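Local coordinates for protein copper-transporting ATPase (Sulfolobus solfataricus, PDB 2YJ6) that probably hydrolyses ATP to drive heavy-metal cations such as copper across the cell membrane, here represented by its soluble phosphorylation and nucleotide-binding domains, at residues T36-Y41 with L202-G207; T43-Q48 with S134-P139; E63-H68 with K89-I94. The protein carries 1 engineered substitution. All blocks are in the same frame, centred on the assembly; numbering follows the deposited sequence.

Contact 1: T36-Y41 with L202-G207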
loop_
_atom_site.group_PDB
_atom_site.type_symbol
_atom_site.label_atom_id
_atom_site.label_comp_id
_atom_site.label_asym_id
_atom_site.label_seq_id
_atom_site.Cartn_x
_atom_site.Cartn_y
_atom_site.Cartn_z
ATOM N N THR A 36 -0.996 0.448 -3.012
ATOM C CA THR A 36 -0.870 -0.369 -1.796
ATOM C C THR A 36 -2.098 -0.314 -0.877
ATOM O O THR A 36 -2.476 0.758 -0.412
ATOM C CB THR A 36 0.342 0.090 -0.962
ATOM O OG1 THR A 36 1.480 0.254 -1.816
ATOM C CG2 THR A 36 0.643 -0.902 0.150
ATOM N N GLY A 37 -2.694 -1.470 -0.593
ATOM C CA GLY A 37 -3.823 -1.548 0.314
ATOM C C GLY A 37 -5.181 -1.490 -0.379
ATOM O O GLY A 37 -6.207 -1.741 0.248
ATOM N N THR A 38 -5.194 -1.155 -1.665
ATOM C CA THR A 38 -6.446 -1.109 -2.422
ATOM C C THR A 38 -6.456 -2.184 -3.520
ATOM O O THR A 38 -7.258 -3.116 -3.474
ATOM C CB THR A 38 -6.792 0.336 -2.963
ATOM O OG1 THR A 38 -5.847 0.764 -3.954
ATOM C CG2 THR A 38 -6.800 1.342 -1.833
ATOM N N LEU A 39 -5.546 -2.066 -4.484
ATOM C CA LEU A 39 -5.318 -3.128 -5.455
ATOM C C LEU A 39 -4.537 -4.318 -4.850
ATOM O O LEU A 39 -4.543 -5.422 -5.398
ATOM C CB LEU A 39 -4.604 -2.562 -6.684
ATOM C CG LEU A 39 -5.366 -1.395 -7.325
ATOM C CD1 LEU A 39 -4.633 -0.861 -8.534
ATOM C CD2 LEU A 39 -6.792 -1.808 -7.713
ATOM N N THR A 40 -3.882 -4.099 -3.714
ATOM C CA THR A 40 -3.202 -5.186 -3.007
ATOM C C THR A 40 -3.777 -5.343 -1.610
ATOM O O THR A 40 -4.521 -4.475 -1.140
ATOM C CB THR A 40 -1.687 -4.930 -2.878
ATOM O OG1 THR A 40 -1.453 -3.801 -2.023
ATOM C CG2 THR A 40 -1.071 -4.662 -4.233
ATOM N N TYR A 41 -3.436 -6.442 -0.939
ATOM C CA TYR A 41 -3.787 -6.587 0.474
ATOM C C TYR A 41 -2.960 -5.652 1.339
ATOM O O TYR A 41 -3.317 -5.390 2.489
ATOM C CB TYR A 41 -3.565 -8.010 0.971
ATOM C CG TYR A 41 -4.526 -9.009 0.416
ATOM C CD1 TYR A 41 -5.744 -9.247 1.037
ATOM C CD2 TYR A 41 -4.216 -9.730 -0.732
ATOM C CE1 TYR A 41 -6.637 -10.173 0.526
ATOM C CE2 TYR A 41 -5.095 -10.656 -1.251
ATOM C CZ TYR A 41 -6.304 -10.877 -0.620
ATOM O OH TYR A 41 -7.179 -11.805 -1.141
ATOM N N LEU A 202 -12.526 11.206 -8.115
ATOM C CA LEU A 202 -12.758 10.282 -7.015
ATOM C C LEU A 202 -11.497 9.429 -6.732
ATOM O O LEU A 202 -10.925 8.805 -7.642
ATOM C CB LEU A 202 -13.973 9.404 -7.289
ATOM C CG LEU A 202 -14.348 8.522 -6.094
ATOM C CD1 LEU A 202 -15.835 8.228 -6.062
ATOM C CD2 LEU A 202 -13.518 7.232 -6.074
ATOM N N MET A 203 -11.060 9.428 -5.475
ATOM C CA MET A 203 -9.820 8.747 -5.091
ATOM C C MET A 203 -10.034 7.763 -3.946
ATOM O O MET A 203 -10.725 8.076 -2.982
ATOM C CB MET A 203 -8.709 9.740 -4.708
ATOM C CG MET A 203 -7.454 9.036 -4.156
ATOM S SD MET A 203 -6.041 10.055 -3.678
ATOM C CE MET A 203 -5.231 10.224 -5.252
ATOM N N ILE A 204 -9.445 6.575 -4.088
ATOM C CA ILE A 204 -9.478 5.523 -3.072
ATOM C C ILE A 204 -8.059 5.278 -2.521
ATOM O O ILE A 204 -7.137 5.044 -3.296
ATOM C CB ILE A 204 -10.015 4.206 -3.672
ATOM C CG1 ILE A 204 -11.361 4.440 -4.363
ATOM C CG2 ILE A 204 -10.150 3.133 -2.599
ATOM C CD1 ILE A 204 -11.520 3.713 -5.671
ATOM N N GLY A 205 -7.888 5.338 -1.201
ATOM C CA GLY A 205 -6.588 5.101 -0.574
ATOM C C GLY A 205 -6.744 4.382 0.756
ATOM O O GLY A 205 -7.783 3.793 1.001
ATOM N N ASP A 206 -5.742 4.418 1.629
ATOM C CA ASP A 206 -5.960 3.860 2.978
ATOM C C ASP A 206 -5.777 4.848 4.148
ATOM O O ASP A 206 -6.658 5.670 4.402
ATOM C CB ASP A 206 -5.213 2.532 3.199
ATOM C CG ASP A 206 -3.709 2.676 3.111
ATOM O OD1 ASP A 206 -3.194 3.764 3.447
ATOM O OD2 ASP A 206 -3.043 1.689 2.713
ATOM N N GLY A 207 -4.662 4.769 4.873
ATOM C CA GLY A 207 -4.447 5.676 5.993
ATOM C C GLY A 207 -3.042 6.237 6.139
ATOM O O GLY A 207 -2.715 6.852 7.160
#

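Contact 2: T43-Q48 with S134-P139. With A99 (5'-O-[(S)-hydroxy{[(R)-hydroxy({(S)-hydroxy[(1S)-1-(2-nitrophenyl)ethoxy]phosphoryl}oxy)phosphoryl]oxy}phosphoryl]adenosine), chain C.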
loop_
_atom_site.group_PDB
_atom_site.type_symbol
_atom_site.label_atom_id
_atom_site.label_comp_id
_atom_site.label_asym_id
_atom_site.label_seq_id
_atom_site.Cartn_x
_atom_site.Cartn_y
_atom_site.Cartn_z
ATOM N N THR A 43 0.117 -6.426 2.212
ATOM C CA THR A 43 0.861 -7.340 3.085
ATOM C C THR A 43 2.155 -7.850 2.436
ATOM O O THR A 43 2.117 -8.659 1.509
ATOM C CB THR A 43 0.015 -8.571 3.454
ATOM O OG1 THR A 43 -0.292 -9.311 2.266
ATOM C CG2 THR A 43 -1.272 -8.158 4.138
ATOM N N PRO A 44 3.307 -7.383 2.928
ATOM C CA PRO A 44 4.602 -7.796 2.360
ATOM C C PRO A 44 4.989 -9.273 2.602
ATOM O O PRO A 44 4.704 -9.842 3.650
ATOM C CB PRO A 44 5.599 -6.846 3.035
ATOM C CG PRO A 44 4.912 -6.389 4.279
ATOM C CD PRO A 44 3.453 -6.313 3.927
ATOM N N ILE A 45 5.631 -9.882 1.614
ATOM C CA ILE A 45 6.111 -11.263 1.719
ATOM C C ILE A 45 7.506 -11.391 1.111
ATOM O O ILE A 45 7.795 -10.776 0.072
ATOM C CB ILE A 45 5.186 -12.268 0.978
ATOM C CG1 ILE A 45 5.108 -11.932 -0.503
ATOM C CG2 ILE A 45 3.790 -12.306 1.586
ATOM C CD1 ILE A 45 4.334 -12.945 -1.303
ATOM N N VAL A 46 8.367 -12.185 1.749
ATOM C CA VAL A 46 9.685 -12.484 1.174
ATOM C C VAL A 46 9.575 -13.354 -0.096
ATOM O O VAL A 46 8.980 -14.422 -0.074
ATOM C CB VAL A 46 10.631 -13.177 2.198
ATOM C CG1 VAL A 46 11.953 -13.630 1.504
ATOM C CG2 VAL A 46 10.902 -12.258 3.396
ATOM N N THR A 47 10.151 -12.904 -1.206
ATOM C CA THR A 47 10.128 -13.731 -2.420
ATOM C C THR A 47 11.476 -14.389 -2.756
ATOM O O THR A 47 11.523 -15.342 -3.528
ATOM C CB THR A 47 9.593 -12.950 -3.643
ATOM O OG1 THR A 47 10.482 -11.875 -3.964
ATOM C CG2 THR A 47 8.206 -12.373 -3.333
ATOM N N GLN A 48 12.554 -13.873 -2.168
ATOM C CA GLN A 48 13.905 -14.413 -2.354
ATOM C C GLN A 48 14.841 -13.972 -1.208
ATOM O O GLN A 48 14.822 -12.811 -0.790
ATOM C CB GLN A 48 14.471 -13.969 -3.725
ATOM C CG GLN A 48 15.909 -14.431 -4.034
ATOM C CD GLN A 48 16.444 -13.889 -5.370
ATOM O OE1 GLN A 48 16.099 -14.390 -6.452
ATOM N NE2 GLN A 48 17.293 -12.864 -5.295
ATOM N N SER A 134 7.818 -8.570 -1.611
ATOM C CA SER A 134 6.661 -8.203 -2.443
ATOM C C SER A 134 5.329 -8.138 -1.686
ATOM O O SER A 134 5.216 -8.618 -0.561
ATOM C CB SER A 134 6.502 -9.171 -3.615
ATOM O OG SER A 134 7.638 -9.136 -4.459
ATOM N N ASP A 135 4.334 -7.535 -2.341
ATOM C CA ASP A 135 2.959 -7.422 -1.849
ATOM C C ASP A 135 2.183 -8.518 -2.572
ATOM O O ASP A 135 2.737 -9.167 -3.460
ATOM C CB ASP A 135 2.397 -6.042 -2.243
ATOM C CG ASP A 135 1.279 -5.547 -1.319
ATOM O OD1 ASP A 135 0.524 -6.368 -0.752
ATOM O OD2 ASP A 135 1.162 -4.308 -1.170
ATOM N N VAL A 136 0.912 -8.712 -2.204
ATOM C CA VAL A 136 0.007 -9.645 -2.887
ATOM C C VAL A 136 -1.200 -8.915 -3.500
ATOM O O VAL A 136 -1.935 -8.237 -2.790
ATOM C CB VAL A 136 -0.564 -10.676 -1.892
ATOM C CG1 VAL A 136 -1.342 -11.777 -2.624
ATOM C CG2 VAL A 136 0.536 -11.257 -1.037
ATOM N N PRO A 137 -1.425 -9.077 -4.814
ATOM C CA PRO A 137 -2.609 -8.495 -5.471
ATOM C C PRO A 137 -3.928 -9.164 -5.051
ATOM O O PRO A 137 -3.990 -10.384 -4.903
ATOM C CB PRO A 137 -2.340 -8.732 -6.961
ATOM C CG PRO A 137 -1.447 -9.937 -6.991
ATOM C CD PRO A 137 -0.577 -9.823 -5.759
ATOM N N ARG A 138 -4.967 -8.352 -4.864
ATOM C CA ARG A 138 -6.268 -8.833 -4.405
ATOM C C ARG A 138 -6.875 -9.821 -5.384
ATOM O O ARG A 138 -6.691 -9.693 -6.591
ATOM C CB ARG A 138 -7.230 -7.665 -4.164
ATOM C CG ARG A 138 -6.861 -6.814 -2.959
ATOM C CD ARG A 138 -7.930 -5.775 -2.625
ATOM N NE ARG A 138 -7.585 -5.047 -1.406
ATOM C CZ ARG A 138 -8.012 -5.385 -0.195
ATOM N NH1 ARG A 138 -8.821 -6.423 -0.043
ATOM N NH2 ARG A 138 -7.636 -4.685 0.869
ATOM N N PRO A 139 -7.622 -10.800 -4.858
ATOM C CA PRO A 139 -8.102 -11.961 -5.610
ATOM C C PRO A 139 -8.833 -11.595 -6.893
ATOM O O PRO A 139 -8.370 -11.968 -7.972
ATOM C CB PRO A 139 -9.058 -12.653 -4.621
ATOM C CG PRO A 139 -9.405 -11.623 -3.617
ATOM C CD PRO A 139 -8.183 -10.767 -3.498
HETATM C "C'" A99 C . 6.431 -1.891 2.971
HETATM N N1 A99 C . 14.048 -3.424 8.468
HETATM C C2 A99 C . 14.642 -3.334 7.263
HETATM N N3 A99 C . 14.463 -2.296 6.435
HETATM C C4 A99 C . 13.659 -1.257 6.791
HETATM C C5 A99 C . 12.973 -1.290 8.094
HETATM C C6 A99 C . 13.213 -2.472 8.952
HETATM N N6 A99 C . 12.633 -2.598 10.176
HETATM N N7 A99 C . 12.249 -0.158 8.179
HETATM C C8 A99 C . 12.450 0.536 7.033
HETATM N N9 A99 C . 13.281 -0.120 6.204
HETATM P PA A99 C . 9.529 3.626 5.363
HETATM P PB A99 C . 7.415 2.124 4.323
HETATM P PG A99 C . 7.001 0.571 1.987
HETATM O "O'L" A99 C . 7.026 -3.105 0.516
HETATM O "O'M" A99 C . 5.889 -4.800 -0.052
HETATM C "C1'" A99 C . 3.656 -3.788 1.081
HETATM O O1A A99 C . 9.321 4.453 4.115
HETATM C C1B A99 C . 13.732 0.355 4.879
HETATM O O1B A99 C . 6.346 1.598 5.259
HETATM O O1G A99 C . 5.572 1.032 2.174
HETATM C "C2'" A99 C . 4.930 -3.335 1.383
HETATM N "N2'" A99 C . 5.997 -3.759 0.584
HETATM O "O2'" A99 C . 13.508 -0.471 2.644
HETATM O O2A A99 C . 9.204 4.192 6.722
HETATM C C2B A99 C . 12.763 -0.118 3.815
HETATM O O2B A99 C . 7.185 3.400 3.539
HETATM O O2G A99 C . 7.044 -1.051 1.972
HETATM C "C3'" A99 C . 5.110 -2.424 2.545
HETATM O "O3'" A99 C . 11.442 1.086 2.180
HETATM O O3A A99 C . 8.751 2.238 5.202
HETATM C C3B A99 C . 11.870 1.074 3.549
HETATM O O3B A99 C . 7.853 0.944 3.305
HETATM O O3G A99 C . 7.771 1.070 0.781
HETATM C "C4'" A99 C . 3.993 -2.075 3.292
HETATM O "O4'" A99 C . 13.702 1.791 4.867
HETATM C C4B A99 C . 12.762 2.260 3.892
HETATM C "C5'" A99 C . 2.735 -2.548 2.941
HETATM O "O5'" A99 C . 11.036 3.059 5.389
HETATM C C5B A99 C . 11.988 3.471 4.407
HETATM C "C6'" A99 C . 2.574 -3.395 1.853
HETATM C "CM'" A99 C . 6.256 -1.193 4.317
#

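Contact 3: E63-H68 with K89-I94. With A99 (5'-O-[(S)-hydroxy{[(R)-hydroxy({(S)-hydroxy[(1S)-1-(2-nitrophenyl)ethoxy]phosphoryl}oxy)phosphoryl]oxy}phosphoryl]adenosine), chain C.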
loop_
_atom_site.group_PDB
_atom_site.type_symbol
_atom_site.label_atom_id
_atom_site.label_comp_id
_atom_site.label_asym_id
_atom_site.label_seq_id
_atom_site.Cartn_x
_atom_site.Cartn_y
_atom_site.Cartn_z
ATOM N N GLU A 63 15.344 -8.158 13.674
ATOM C CA GLU A 63 14.039 -7.706 13.203
ATOM C C GLU A 63 12.890 -8.073 14.155
ATOM O O GLU A 63 11.831 -7.455 14.131
ATOM C CB GLU A 63 13.757 -8.261 11.810
ATOM C CG GLU A 63 14.682 -7.721 10.725
ATOM C CD GLU A 63 14.282 -6.323 10.282
ATOM O OE1 GLU A 63 13.678 -5.578 11.092
ATOM O OE2 GLU A 63 14.565 -5.979 9.116
ATOM N N ALA A 64 13.110 -9.093 14.971
ATOM C CA ALA A 64 12.099 -9.569 15.890
ATOM C C ALA A 64 11.643 -8.458 16.854
ATOM O O ALA A 64 10.476 -8.394 17.223
ATOM C CB ALA A 64 12.609 -10.808 16.663
ATOM N N LEU A 65 12.549 -7.567 17.233
ATOM C CA LEU A 65 12.193 -6.495 18.169
ATOM C C LEU A 65 11.481 -5.295 17.504
ATOM O O LEU A 65 11.219 -4.288 18.163
ATOM C CB LEU A 65 13.426 -6.036 18.961
ATOM C CG LEU A 65 14.436 -7.140 19.328
ATOM C CD1 LEU A 65 15.739 -6.559 19.835
ATOM C CD2 LEU A 65 13.879 -8.139 20.351
ATOM N N SER A 66 11.156 -5.395 16.214
ATOM C CA SER A 66 10.399 -4.323 15.562
ATOM C C SER A 66 8.985 -4.733 15.206
ATOM O O SER A 66 8.650 -5.917 15.209
ATOM C CB SER A 66 11.093 -3.825 14.303
ATOM O OG SER A 66 12.419 -3.447 14.591
ATOM N N SER A 67 8.168 -3.735 14.882
ATOM C CA SER A 67 6.768 -3.942 14.567
ATOM C C SER A 67 6.523 -3.537 13.134
ATOM O O SER A 67 5.405 -3.647 12.630
ATOM C CB SER A 67 5.880 -3.108 15.496
ATOM O OG SER A 67 5.917 -3.611 16.819
ATOM N N HIS A 68 7.567 -3.051 12.474
ATOM C CA HIS A 68 7.440 -2.725 11.065
ATOM C C HIS A 68 6.922 -3.952 10.317
ATOM O O HIS A 68 7.270 -5.095 10.654
ATOM C CB HIS A 68 8.779 -2.273 10.484
ATOM C CG HIS A 68 8.653 -1.546 9.183
ATOM N ND1 HIS A 68 8.286 -2.172 8.009
ATOM C CD2 HIS A 68 8.846 -0.244 8.866
ATOM C CE1 HIS A 68 8.252 -1.286 7.030
ATOM N NE2 HIS A 68 8.590 -0.107 7.524
ATOM N N LYS A 89 21.383 -7.190 21.733
ATOM C CA LYS A 89 21.599 -6.020 22.591
ATOM C C LYS A 89 21.618 -4.729 21.779
ATOM O O LYS A 89 21.486 -4.743 20.554
ATOM C CB LYS A 89 22.913 -6.138 23.366
ATOM C CG LYS A 89 23.195 -7.532 23.876
ATOM C CD LYS A 89 24.399 -7.543 24.793
ATOM C CE LYS A 89 23.966 -7.375 26.243
ATOM N NZ LYS A 89 23.065 -8.480 26.676
ATOM N N ASP A 90 21.791 -3.616 22.480
ATOM C CA ASP A 90 21.879 -2.293 21.868
ATOM C C ASP A 90 20.995 -2.088 20.639
ATOM O O ASP A 90 21.371 -1.394 19.692
ATOM C CB ASP A 90 23.332 -1.943 21.556
ATOM C CG ASP A 90 24.182 -1.830 22.813
ATOM O OD1 ASP A 90 23.610 -1.568 23.896
ATOM O OD2 ASP A 90 25.417 -2.002 22.722
ATOM N N PHE A 91 19.805 -2.673 20.669
ATOM C CA PHE A 91 18.892 -2.556 19.551
ATOM C C PHE A 91 18.612 -1.093 19.216
ATOM O O PHE A 91 18.586 -0.247 20.098
ATOM C CB PHE A 91 17.581 -3.284 19.861
ATOM C CG PHE A 91 16.519 -3.076 18.824
ATOM C CD1 PHE A 91 16.554 -3.780 17.632
ATOM C CD2 PHE A 91 15.492 -2.169 19.039
ATOM C CE1 PHE A 91 15.581 -3.582 16.676
ATOM C CE2 PHE A 91 14.514 -1.966 18.089
ATOM C CZ PHE A 91 14.558 -2.673 16.902
ATOM N N LYS A 92 18.391 -0.798 17.940
ATOM C CA LYS A 92 17.987 0.541 17.539
ATOM C C LYS A 92 17.296 0.518 16.189
ATOM O O LYS A 92 17.810 -0.032 15.217
ATOM C CB LYS A 92 19.180 1.494 17.513
ATOM C CG LYS A 92 18.920 2.780 16.740
ATOM C CD LYS A 92 19.796 3.934 17.233
ATOM C CE LYS A 92 21.161 3.459 17.727
ATOM N NZ LYS A 92 22.011 2.881 16.643
ATOM N N GLU A 93 16.112 1.108 16.142
ATOM C CA GLU A 93 15.373 1.193 14.905
ATOM C C GLU A 93 15.346 2.641 14.468
ATOM O O GLU A 93 14.479 3.413 14.879
ATOM C CB GLU A 93 13.952 0.656 15.088
ATOM C CG GLU A 93 13.146 0.576 13.797
ATOM C CD GLU A 93 11.797 -0.111 13.974
ATOM O OE1 GLU A 93 11.603 -0.786 15.013
ATOM O OE2 GLU A 93 10.934 0.024 13.073
ATOM N N ILE A 94 16.314 3.022 13.651
ATOM C CA ILE A 94 16.293 4.354 13.088
ATOM C C ILE A 94 15.093 4.460 12.161
ATOM O O ILE A 94 15.107 3.957 11.039
ATOM C CB ILE A 94 17.583 4.686 12.337
ATOM C CG1 ILE A 94 18.781 4.657 13.297
ATOM C CG2 ILE A 94 17.461 6.049 11.672
ATOM C CD1 ILE A 94 19.458 3.288 13.435
HETATM C "C'" A99 C . 6.431 -1.891 2.971
HETATM N N1 A99 C . 14.048 -3.424 8.468
HETATM C C2 A99 C . 14.642 -3.334 7.263
HETATM N N3 A99 C . 14.463 -2.296 6.435
HETATM C C4 A99 C . 13.659 -1.257 6.791
HETATM C C5 A99 C . 12.973 -1.290 8.094
HETATM C C6 A99 C . 13.213 -2.472 8.952
HETATM N N6 A99 C . 12.633 -2.598 10.176
HETATM N N7 A99 C . 12.249 -0.158 8.179
HETATM C C8 A99 C . 12.450 0.536 7.033
HETATM N N9 A99 C . 13.281 -0.120 6.204
HETATM P PA A99 C . 9.529 3.626 5.363
HETATM P PB A99 C . 7.415 2.124 4.323
HETATM P PG A99 C . 7.001 0.571 1.987
HETATM O "O'L" A99 C . 7.026 -3.105 0.516
HETATM O "O'M" A99 C . 5.889 -4.800 -0.052
HETATM C "C1'" A99 C . 3.656 -3.788 1.081
HETATM O O1A A99 C . 9.321 4.453 4.115
HETATM C C1B A99 C . 13.732 0.355 4.879
HETATM O O1B A99 C . 6.346 1.598 5.259
HETATM O O1G A99 C . 5.572 1.032 2.174
HETATM C "C2'" A99 C . 4.930 -3.335 1.383
HETATM N "N2'" A99 C . 5.997 -3.759 0.584
HETATM O "O2'" A99 C . 13.508 -0.471 2.644
HETATM O O2A A99 C . 9.204 4.192 6.722
HETATM C C2B A99 C . 12.763 -0.118 3.815
HETATM O O2B A99 C . 7.185 3.400 3.539
HETATM O O2G A99 C . 7.044 -1.051 1.972
HETATM C "C3'" A99 C . 5.110 -2.424 2.545
HETATM O "O3'" A99 C . 11.442 1.086 2.180
HETATM O O3A A99 C . 8.751 2.238 5.202
HETATM C C3B A99 C . 11.870 1.074 3.549
HETATM O O3B A99 C . 7.853 0.944 3.305
HETATM O O3G A99 C . 7.771 1.070 0.781
HETATM C "C4'" A99 C . 3.993 -2.075 3.292
HETATM O "O4'" A99 C . 13.702 1.791 4.867
HETATM C C4B A99 C . 12.762 2.260 3.892
HETATM C "C5'" A99 C . 2.735 -2.548 2.941
HETATM O "O5'" A99 C . 11.036 3.059 5.389
HETATM C C5B A99 C . 11.988 3.471 4.407
HETATM C "C6'" A99 C . 2.574 -3.395 1.853
HETATM C "CM'" A99 C . 6.256 -1.193 4.317
#

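Contact 1: T36-Y41 with L202-G207
Thr38 packs against Ile204 and Gly205 in the buried half of this contact. The methyl CG2 of Thr38 does the touching. It lies 3.9 Å from Ile204 CG2, a methyl-to-methyl meeting. It also sits 3.9 Å from the carbonyl oxygen O of Gly205. The rotation about CA-CB splits the work of Thr38 (chi1 67°). CG2 is turned to the strand, while OG1 sits between the backbone N and the carbonyl carbon and bonds to Asn34 O. The hydroxyl thus turns back to the end of strand 30-34. Phe33 and Val221 close round Ile204, and Met223 covers Thr38. Gly37 N bonds to Thr40 OG1 at 3.0 Å and nearly straight (171°), which tightens the buried loop on itself.

Two signature loops of the P-type ATPase phosphorylation domain meet here. Segment 36-41 follows the central parallel strand 30-34 and begins with the last three residues of the DKTGT motif, Thr36 to Thr38. Asn34 stands where the family has its phosphorylated aspartate. Segment 202-207 ends the neighbouring strand and opens the GDGxND motif of this HAD-type fold.

The side nearer the solvent is looser. Asp206 OD2 comes within 3.3 Å of Thr36 O, but both are acceptors and do not bond. The same OD2 is 4.1 Å from Gly37 CA. A side chain on Gly37 would run into it, and the positive phi of Gly37 (94°) also suits a residue without one. Asp206 OD1 is held by Val208 N instead. Beyond Asp206 the exposed Gly207 is poorly ordered. Thr36 lies on this side, next to the bound nucleotide analogue.

Contact 2: T43-Q48 with S134-P139
Ile45 and Ser134 form an antiparallel hydrogen-bonded pair. Ser134 N donates to Ile45 O at 2.8 Å and almost straight (171°). The return bond, Ile45 N to Ser134 O, is modelled so short that its exact length is doubtful. The side chain of Ile45 follows the other chain outward. Its CB is 4.0 Å from Ser134 O. CG1 comes closer to that oxygen, at 3.3 Å, because it sits between the backbone N and the carbonyl carbon (chi1 60°). At the tip, CD1 reaches Val136 CG2 at 4.2 Å, the two side chains crossing at about a right angle. On the same face, Thr47 CG2 rests 3.5 Å from Ser134 OG. Further on, Thr47 and Gln48 both face Asn132 in a classic beta bulge.

Near Thr43 and Asp135 the two chains pass between the phosphorylation and nucleotide-binding domains, at the hinge of a P-type ATPase. Asp135 ties them together. Its OD1 accepts from Thr43 N at 3.0 Å, met from above the carboxylate plane, and also from Val136 N on the anti side. OD2 accepts from Thr40 OG1 and lies 3.4 Å from C1' of the nitrophenyl ring of A99. Pro44 CD touches the same ring. With an alanine here, the N-H groups of Thr43 and Val136 would probably lose their shared acceptor, and the Thr40 hydroxyl its carboxylate partner, leaving the two linkers less firmly joined. One carboxylate thus accepts from both hinge chains beside the caging group of the ligand, so the link between them here rests largely on its two oxygens.

Contact 3: E63-H68 with K89-I94
Leu65 and Ser66 run alongside Phe91 and Glu93 with no backbone bonds between the chains. The CA atoms of Leu65 and Phe91 are 7.9 Å apart, those of Ser66 and Glu93 7.5 Å, so side chains fill the gap. Segment 63-68 starts with a type I turn from Glu63 to Ser66, closed by Ser66 N bonding to Glu63 O. It ends at His68, the N-cap of helix 69-80, whose ND1 takes the N-H of Ile70. Segment 89-94 turns a corner at Asp90 and carries the edge strand 89-92.

Leu65 lies over one face of the Phe91 ring. Its CB stands 4.0 Å from the ring centroid of Phe91 and almost on the normal (9° off), a CH-pi contact. Leu65 CD1 slides along to Phe91 CD1 at 3.6 Å. Ser66 OG is at the ring edge, 3.2 Å from Phe91 CZ. The same hydroxyl donates to Glu93 OE1 at 2.8 Å, coming from above the carboxylate plane (70° out of it). Glu93 reaches it with a fully extended chain, CG anti to the backbone N (chi1 -174°). Val99 touches Phe91, Ser66 and Glu93.

The loop 63-68 also carries part of the adenine site, with the His-Pro pair of type IB ATPases. Glu63 OE1 accepts from A99 N6 at 3.3 Å. Glu63 OE2 is 2.7 Å from A99 N1, so close that a proton may lie between them. N7 of A99 is over the His68 ring, offset toward its rim. His68 NE2 makes a weak bond to O3A, in the ring plane. A hydroxyl-to-carboxylate bond and a CH-pi contact thus hold the middle of the loop against segment 89-94, which is consistent with keeping Glu63 and His68 in place for the nucleotide.

Along the chain, contact 3 lies inside the loop closed by contact 2, and contact 2 inside that of contact 1. Contact 1 lies at the end of the mixed sheet, where strands 30-34 and 201-205 run into their loops. Contact 2, at the crossing to the nucleotide-binding domain, touches it at about 15 Å between centres; contact 3 is about 22 Å from contact 2 and 28 Å from contact 1. Contacts 2 and 3 reach the same six-stranded antiparallel sheet, at its outermost strands 45-50 and 89-92. A99 spans the gap, with adenine at contact 3 and nitrophenyl at contact 2. This is consistent with the hinge bringing the bound nucleotide to the phosphorylation loop.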